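Local coordinates for OmpT protein (Vibrio cholerae serotype O1, PDB 6EHD) that probably works as a general diffusion porin, a beta-barrel channel in the outer membrane that lets small solutes and ions through, at residues F79-D93 / Y110-Y124. The protein carries 1 engineered substitution. Sequence-based numbering, arbitrary orientation. Where two conformers were deposited one is given.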
loop_
_atom_site.group_PDB
_atom_site.type_symbol
_atom_site.label_atom_id
_atom_site.label_comp_id
_atom_site.label_asym_id
_atom_site.label_seq_id
_atom_site.Cartn_x
_atom_site.Cartn_y
_atom_site.Cartn_z
ATOM N N PHE A 79 -6.819 21.416 -15.712
ATOM C CA PHE A 79 -6.187 20.359 -16.455
ATOM C C PHE A 79 -5.572 19.263 -15.533
ATOM O O PHE A 79 -4.768 18.438 -15.997
ATOM C CB PHE A 79 -5.180 20.848 -17.510
ATOM C CG PHE A 79 -4.243 21.938 -17.076
ATOM C CD1 PHE A 79 -4.647 23.290 -17.118
ATOM C CD2 PHE A 79 -2.893 21.649 -16.759
ATOM C CE1 PHE A 79 -3.753 24.310 -16.767
ATOM C CE2 PHE A 79 -1.991 22.678 -16.415
ATOM C CZ PHE A 79 -2.428 24.005 -16.420
ATOM N N GLY A 80 -6.008 19.245 -14.283
ATOM C CA GLY A 80 -5.559 18.223 -13.303
ATOM C C GLY A 80 -4.896 18.822 -12.060
ATOM O O GLY A 80 -4.610 20.062 -12.028
ATOM N N LYS A 81 -4.550 17.953 -11.098
ATOM C CA LYS A 81 -3.839 18.349 -9.894
ATOM C C LYS A 81 -2.439 17.818 -9.949
ATOM O O LYS A 81 -2.233 16.613 -10.205
ATOM C CB LYS A 81 -4.604 17.873 -8.619
ATOM C CG LYS A 81 -3.905 18.266 -7.308
ATOM C CD LYS A 81 -4.668 17.774 -6.080
ATOM C CE LYS A 81 -4.062 18.460 -4.849
ATOM N NZ LYS A 81 -4.860 18.119 -3.650
ATOM N N PHE A 82 -1.464 18.661 -9.593
ATOM C CA PHE A 82 -0.065 18.329 -9.555
ATOM C C PHE A 82 0.453 18.459 -8.123
ATOM O O PHE A 82 0.334 19.564 -7.520
ATOM C CB PHE A 82 0.778 19.245 -10.446
ATOM C CG PHE A 82 0.349 19.246 -11.911
ATOM C CD1 PHE A 82 -0.723 19.967 -12.342
ATOM C CD2 PHE A 82 1.016 18.483 -12.803
ATOM C CE1 PHE A 82 -1.109 19.921 -13.716
ATOM C CE2 PHE A 82 0.641 18.433 -14.163
ATOM C CZ PHE A 82 -0.419 19.143 -14.590
ATOM N N SER A 83 1.069 17.381 -7.599
ATOM C CA SER A 83 1.552 17.341 -6.182
ATOM C C SER A 83 3.012 17.001 -6.133
ATOM O O SER A 83 3.507 16.008 -6.753
ATOM C CB SER A 83 0.680 16.307 -5.332
ATOM O OG SER A 83 -0.674 16.742 -5.258
ATOM N N PHE A 84 3.774 17.808 -5.371
ATOM C CA PHE A 84 5.253 17.674 -5.275
ATOM C C PHE A 84 5.720 17.413 -3.860
ATOM O O PHE A 84 5.256 18.097 -2.906
ATOM C CB PHE A 84 5.950 19.071 -5.756
ATOM C CG PHE A 84 5.517 19.550 -7.147
ATOM C CD1 PHE A 84 4.343 20.242 -7.329
ATOM C CD2 PHE A 84 6.313 19.327 -8.240
ATOM C CE1 PHE A 84 3.935 20.624 -8.587
ATOM C CE2 PHE A 84 5.916 19.722 -9.528
ATOM C CZ PHE A 84 4.724 20.336 -9.698
ATOM N N GLY A 85 6.768 16.582 -3.744
ATOM C CA GLY A 85 7.499 16.322 -2.466
ATOM C C GLY A 85 7.502 14.840 -2.031
ATOM O O GLY A 85 7.461 13.945 -2.878
ATOM N N LYS A 86 7.528 14.588 -0.725
ATOM C CA LYS A 86 7.718 13.219 -0.136
ATOM C C LYS A 86 6.292 12.634 0.003
ATOM O O LYS A 86 5.458 13.175 0.771
ATOM C CB LYS A 86 8.378 13.312 1.231
ATOM C CG LYS A 86 8.589 11.961 1.878
ATOM C CD LYS A 86 9.294 12.022 3.237
ATOM C CE LYS A 86 9.761 10.599 3.591
ATOM N NZ LYS A 86 10.324 10.504 4.955
ATOM N N GLN A 87 5.997 11.559 -0.778
ATOM C CA GLN A 87 4.624 11.074 -0.950
ATOM C C GLN A 87 4.572 9.540 -1.020
ATOM O O GLN A 87 5.546 8.891 -1.450
ATOM C CB GLN A 87 4.066 11.650 -2.302
ATOM C CG GLN A 87 3.897 13.168 -2.279
ATOM C CD GLN A 87 3.496 13.778 -3.571
ATOM O OE1 GLN A 87 2.281 13.994 -3.831
ATOM N NE2 GLN A 87 4.533 14.134 -4.432
ATOM N N TRP A 88 3.409 8.982 -0.732
ATOM C CA TRP A 88 3.179 7.531 -1.063
ATOM C C TRP A 88 3.178 7.364 -2.603
ATOM O O TRP A 88 2.795 8.348 -3.313
ATOM C CB TRP A 88 1.895 6.999 -0.451
ATOM C CG TRP A 88 1.751 7.244 1.025
ATOM C CD1 TRP A 88 0.703 7.889 1.618
ATOM C CD2 TRP A 88 2.729 7.053 2.035
ATOM N NE1 TRP A 88 0.937 8.022 2.947
ATOM C CE2 TRP A 88 2.177 7.515 3.233
ATOM C CE3 TRP A 88 4.048 6.528 2.050
ATOM C CZ2 TRP A 88 2.880 7.480 4.448
ATOM C CZ3 TRP A 88 4.742 6.472 3.265
ATOM C CH2 TRP A 88 4.155 6.946 4.440
ATOM N N THR A 89 3.495 6.174 -3.112
ATOM C CA THR A 89 3.347 5.923 -4.580
ATOM C C THR A 89 1.879 5.957 -5.058
ATOM O O THR A 89 0.927 5.683 -4.281
ATOM C CB THR A 89 4.021 4.618 -5.045
ATOM O OG1 THR A 89 3.358 3.479 -4.477
ATOM C CG2 THR A 89 5.500 4.575 -4.708
ATOM N N THR A 90 1.684 6.335 -6.320
ATOM C CA THR A 90 0.396 6.257 -6.997
ATOM C C THR A 90 -0.147 4.759 -6.911
ATOM O O THR A 90 -1.354 4.543 -6.656
ATOM C CB THR A 90 0.515 6.649 -8.504
ATOM O OG1 THR A 90 0.964 7.999 -8.599
ATOM C CG2 THR A 90 -0.825 6.497 -9.223
ATOM N N SER A 91 0.778 3.813 -7.080
ATOM C CA SER A 91 0.415 2.357 -6.933
ATOM C C SER A 91 -0.179 2.008 -5.550
ATOM O O SER A 91 -1.120 1.160 -5.440
ATOM C CB SER A 91 1.628 1.453 -7.303
ATOM O OG SER A 91 2.811 1.863 -6.607
ATOM N N ASP A 92 0.330 2.643 -4.505
ATOM C CA ASP A 92 -0.190 2.470 -3.103
ATOM C C ASP A 92 -1.532 3.129 -2.944
ATOM O O ASP A 92 -2.415 2.541 -2.290
ATOM C CB ASP A 92 0.784 3.009 -2.105
ATOM C CG ASP A 92 0.510 2.593 -0.640
ATOM O OD1 ASP A 92 0.559 1.408 -0.343
ATOM O OD2 ASP A 92 0.346 3.499 0.199
ATOM N N ASP A 93 -1.742 4.305 -3.577
ATOM C CA ASP A 93 -3.032 5.020 -3.485
ATOM C C ASP A 93 -4.117 4.176 -4.156
ATOM O O ASP A 93 -5.284 4.029 -3.636
ATOM C CB ASP A 93 -2.978 6.378 -4.219
ATOM C CG ASP A 93 -2.040 7.418 -3.596
ATOM O OD1 ASP A 93 -1.604 7.264 -2.443
ATOM O OD2 ASP A 93 -1.728 8.426 -4.375
ATOM N N TYR A 110 3.448 -4.070 -6.452
ATOM C CA TYR A 110 4.090 -2.782 -6.824
ATOM C C TYR A 110 5.267 -2.375 -5.850
ATOM O O TYR A 110 6.097 -1.533 -6.237
ATOM C CB TYR A 110 3.054 -1.622 -6.809
ATOM C CG TYR A 110 2.344 -1.392 -5.481
ATOM C CD1 TYR A 110 1.169 -2.108 -5.138
ATOM C CD2 TYR A 110 2.870 -0.526 -4.518
ATOM C CE1 TYR A 110 0.575 -1.955 -3.875
ATOM C CE2 TYR A 110 2.290 -0.372 -3.264
ATOM C CZ TYR A 110 1.134 -1.081 -2.939
ATOM O OH TYR A 110 0.595 -0.888 -1.673
ATOM N N GLY A 111 5.242 -2.880 -4.597
ATOM C CA GLY A 111 5.998 -2.335 -3.488
ATOM C C GLY A 111 7.272 -3.075 -3.147
ATOM O O GLY A 111 7.941 -2.771 -2.141
ATOM N N THR A 112 7.590 -4.074 -3.928
ATOM C CA THR A 112 8.697 -5.012 -3.589
ATOM C C THR A 112 10.056 -4.305 -3.308
ATOM O O THR A 112 10.741 -4.693 -2.348
ATOM C CB THR A 112 8.865 -6.058 -4.702
ATOM O OG1 THR A 112 7.562 -6.546 -5.004
ATOM C CG2 THR A 112 9.821 -7.235 -4.301
ATOM N N LEU A 113 10.375 -3.285 -4.099
ATOM C CA LEU A 113 11.550 -2.410 -3.944
ATOM C C LEU A 113 11.371 -1.050 -3.253
ATOM O O LEU A 113 12.307 -0.579 -2.582
ATOM C CB LEU A 113 12.232 -2.220 -5.310
ATOM C CG LEU A 113 12.525 -3.445 -6.188
ATOM C CD1 LEU A 113 13.172 -3.094 -7.524
ATOM C CD2 LEU A 113 13.359 -4.499 -5.488
ATOM N N SER A 114 10.188 -0.437 -3.392
ATOM C CA SER A 114 9.945 0.952 -2.993
ATOM C C SER A 114 9.432 1.058 -1.563
ATOM O O SER A 114 9.558 2.128 -0.964
ATOM C CB SER A 114 8.918 1.602 -3.986
ATOM O OG SER A 114 7.658 0.924 -3.878
ATOM N N ASP A 115 8.839 -0.022 -1.006
ATOM C CA ASP A 115 8.045 0.048 0.242
ATOM C C ASP A 115 6.951 1.173 0.165
ATOM O O ASP A 115 6.633 1.783 1.149
ATOM C CB ASP A 115 8.943 0.282 1.492
ATOM C CG ASP A 115 9.934 -0.863 1.731
ATOM O OD1 ASP A 115 9.759 -1.991 1.189
ATOM O OD2 ASP A 115 10.914 -0.623 2.460
ATOM N N ALA A 116 6.448 1.453 -1.040
ATOM C CA ALA A 116 5.318 2.291 -1.264
ATOM C C ALA A 116 5.622 3.781 -1.046
ATOM O O ALA A 116 4.699 4.569 -0.986
ATOM C CB ALA A 116 4.109 1.830 -0.441
ATOM N N LEU A 117 6.896 4.175 -1.075
ATOM C CA LEU A 117 7.280 5.552 -0.798
ATOM C C LEU A 117 8.420 6.005 -1.732
ATOM O O LEU A 117 9.335 5.208 -1.955
ATOM C CB LEU A 117 7.785 5.568 0.656
ATOM C CG LEU A 117 8.557 6.755 1.258
ATOM C CD1 LEU A 117 7.603 7.918 1.338
ATOM C CD2 LEU A 117 9.131 6.442 2.634
ATOM N N HIS A 118 8.378 7.277 -2.171
ATOM C CA HIS A 118 9.517 7.968 -2.859
ATOM C C HIS A 118 9.504 9.401 -2.387
ATOM O O HIS A 118 8.450 10.122 -2.389
ATOM C CB HIS A 118 9.414 7.842 -4.384
ATOM C CG HIS A 118 10.656 8.238 -5.167
ATOM N ND1 HIS A 118 11.114 9.546 -5.257
ATOM C CD2 HIS A 118 11.482 7.494 -5.957
ATOM C CE1 HIS A 118 12.220 9.560 -5.998
ATOM N NE2 HIS A 118 12.419 8.350 -6.495
ATOM N N ASP A 119 10.680 9.826 -1.907
ATOM C CA ASP A 119 10.848 11.145 -1.258
ATOM C C ASP A 119 10.836 12.363 -2.188
ATOM O O ASP A 119 10.769 13.528 -1.738
ATOM C CB ASP A 119 12.201 11.195 -0.485
ATOM C CG ASP A 119 12.236 10.276 0.735
ATOM O OD1 ASP A 119 11.207 9.631 1.051
ATOM O OD2 ASP A 119 13.324 10.165 1.364
ATOM N N SER A 120 10.949 12.151 -3.476
ATOM C CA SER A 120 10.907 13.295 -4.365
ATOM C C SER A 120 10.115 12.946 -5.627
ATOM O O SER A 120 10.715 12.605 -6.651
ATOM C CB SER A 120 12.336 13.782 -4.716
ATOM O OG SER A 120 12.190 14.873 -5.598
ATOM N N GLN A 121 8.770 13.057 -5.552
ATOM C CA GLN A 121 7.927 12.734 -6.687
ATOM C C GLN A 121 7.135 13.920 -7.129
ATOM O O GLN A 121 6.830 14.799 -6.315
ATOM C CB GLN A 121 6.860 11.664 -6.296
ATOM C CG GLN A 121 7.313 10.313 -6.042
ATOM C CD GLN A 121 6.114 9.366 -5.650
ATOM O OE1 GLN A 121 5.381 8.877 -6.509
ATOM N NE2 GLN A 121 5.969 9.124 -4.349
ATOM N N VAL A 122 6.747 13.892 -8.401
ATOM C CA VAL A 122 5.611 14.642 -8.905
ATOM C C VAL A 122 4.452 13.665 -9.194
ATOM O O VAL A 122 4.653 12.710 -9.955
ATOM C CB VAL A 122 5.857 15.329 -10.262
ATOM C CG1 VAL A 122 4.832 16.399 -10.481
ATOM C CG2 VAL A 122 7.262 15.822 -10.385
ATOM N N LYS A 123 3.246 13.964 -8.677
ATOM C CA LYS A 123 2.080 13.049 -8.874
ATOM C C LYS A 123 0.994 13.880 -9.506
ATOM O O LYS A 123 0.866 15.097 -9.208
ATOM C CB LYS A 123 1.647 12.393 -7.532
ATOM C CG LYS A 123 2.600 11.317 -7.023
ATOM C CD LYS A 123 2.256 10.761 -5.621
ATOM C CE LYS A 123 0.837 10.186 -5.514
ATOM N NZ LYS A 123 0.545 9.940 -4.051
ATOM N N TYR A 124 0.290 13.252 -10.424
ATOM C CA TYR A 124 -0.809 13.844 -11.176
ATOM C C TYR A 124 -2.148 13.120 -10.960
ATOM O O TYR A 124 -2.182 11.872 -10.957
ATOM C CB TYR A 124 -0.447 13.751 -12.692
ATOM C CG TYR A 124 -1.494 14.288 -13.623
ATOM C CD1 TYR A 124 -1.705 15.676 -13.776
ATOM C CD2 TYR A 124 -2.309 13.414 -14.374
ATOM C CE1 TYR A 124 -2.643 16.181 -14.644
ATOM C CE2 TYR A 124 -3.272 13.907 -15.246
ATOM C CZ TYR A 124 -3.432 15.285 -15.406
ATOM O OH TYR A 124 -4.456 15.754 -16.235
HETATM O O HOH W 1 0.304 12.519 -2.956
HETATM O O HOH W 2 -1.153 10.122 -8.657
HETATM O O HOH W 3 3.741 7.443 -8.254
#
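A bend at chi3 (57°) in Lys-123 turns an otherwise extended chain across Gln-87 toward the helix that starts at Thr-90, and Asp-93, with CG anti to its carbonyl carbon (chi1 -67°), brings its carboxylate from the opposite direction. They meet in a salt bridge, Lys-123 NZ to Asp-93 OD2 at 2.8 Å, the oxygen approached on its syn side, close to the carboxylate plane. The same NZ donates to Trp-88 O (2.9 Å) and to a water that in turn donates to Gln-87 OE1, so three acceptors grip the ammonium.

Strands 80-84 and 121-124 run antiparallel, their directions 162° apart, as neighbours in the porin barrel wall. Ser-83 and Lys-123 form a hydrogen-bonded pair, and Ser-83 O also accepts from Gln-87 NE2 at 3.2 Å, well above its carbonyl plane. A beta bulge between Gly-85 and Gln-87 shifts the register by one where both segments turn a corner; beyond it, Thr-89 N bonds to Ala-116 O at 2.9 Å. On the face with Phe-84, which touches a detergent molecule, Tyr-124 CD1 lies over the Phe-82 ring near its rim, 3.6 Å from Phe-82 CE2, the rings meeting obliquely, while Tyr-124 OH donates to Phe-79 O.

Tyr-110 OH donates to the anti lone pair of Asp-92 OD1 at 2.7 Å, and Ser-91 O sits over the centre of the tyrosine ring. Lys-123 thus ties the start of the connection between wall strands, probably the inward-folding L3 of general porins, to strand 121-124, while Tyr-110 and Asp-92 join its two ends; Asp-93 and the Trp-88 carbonyl would probably favour a charged Lys-123.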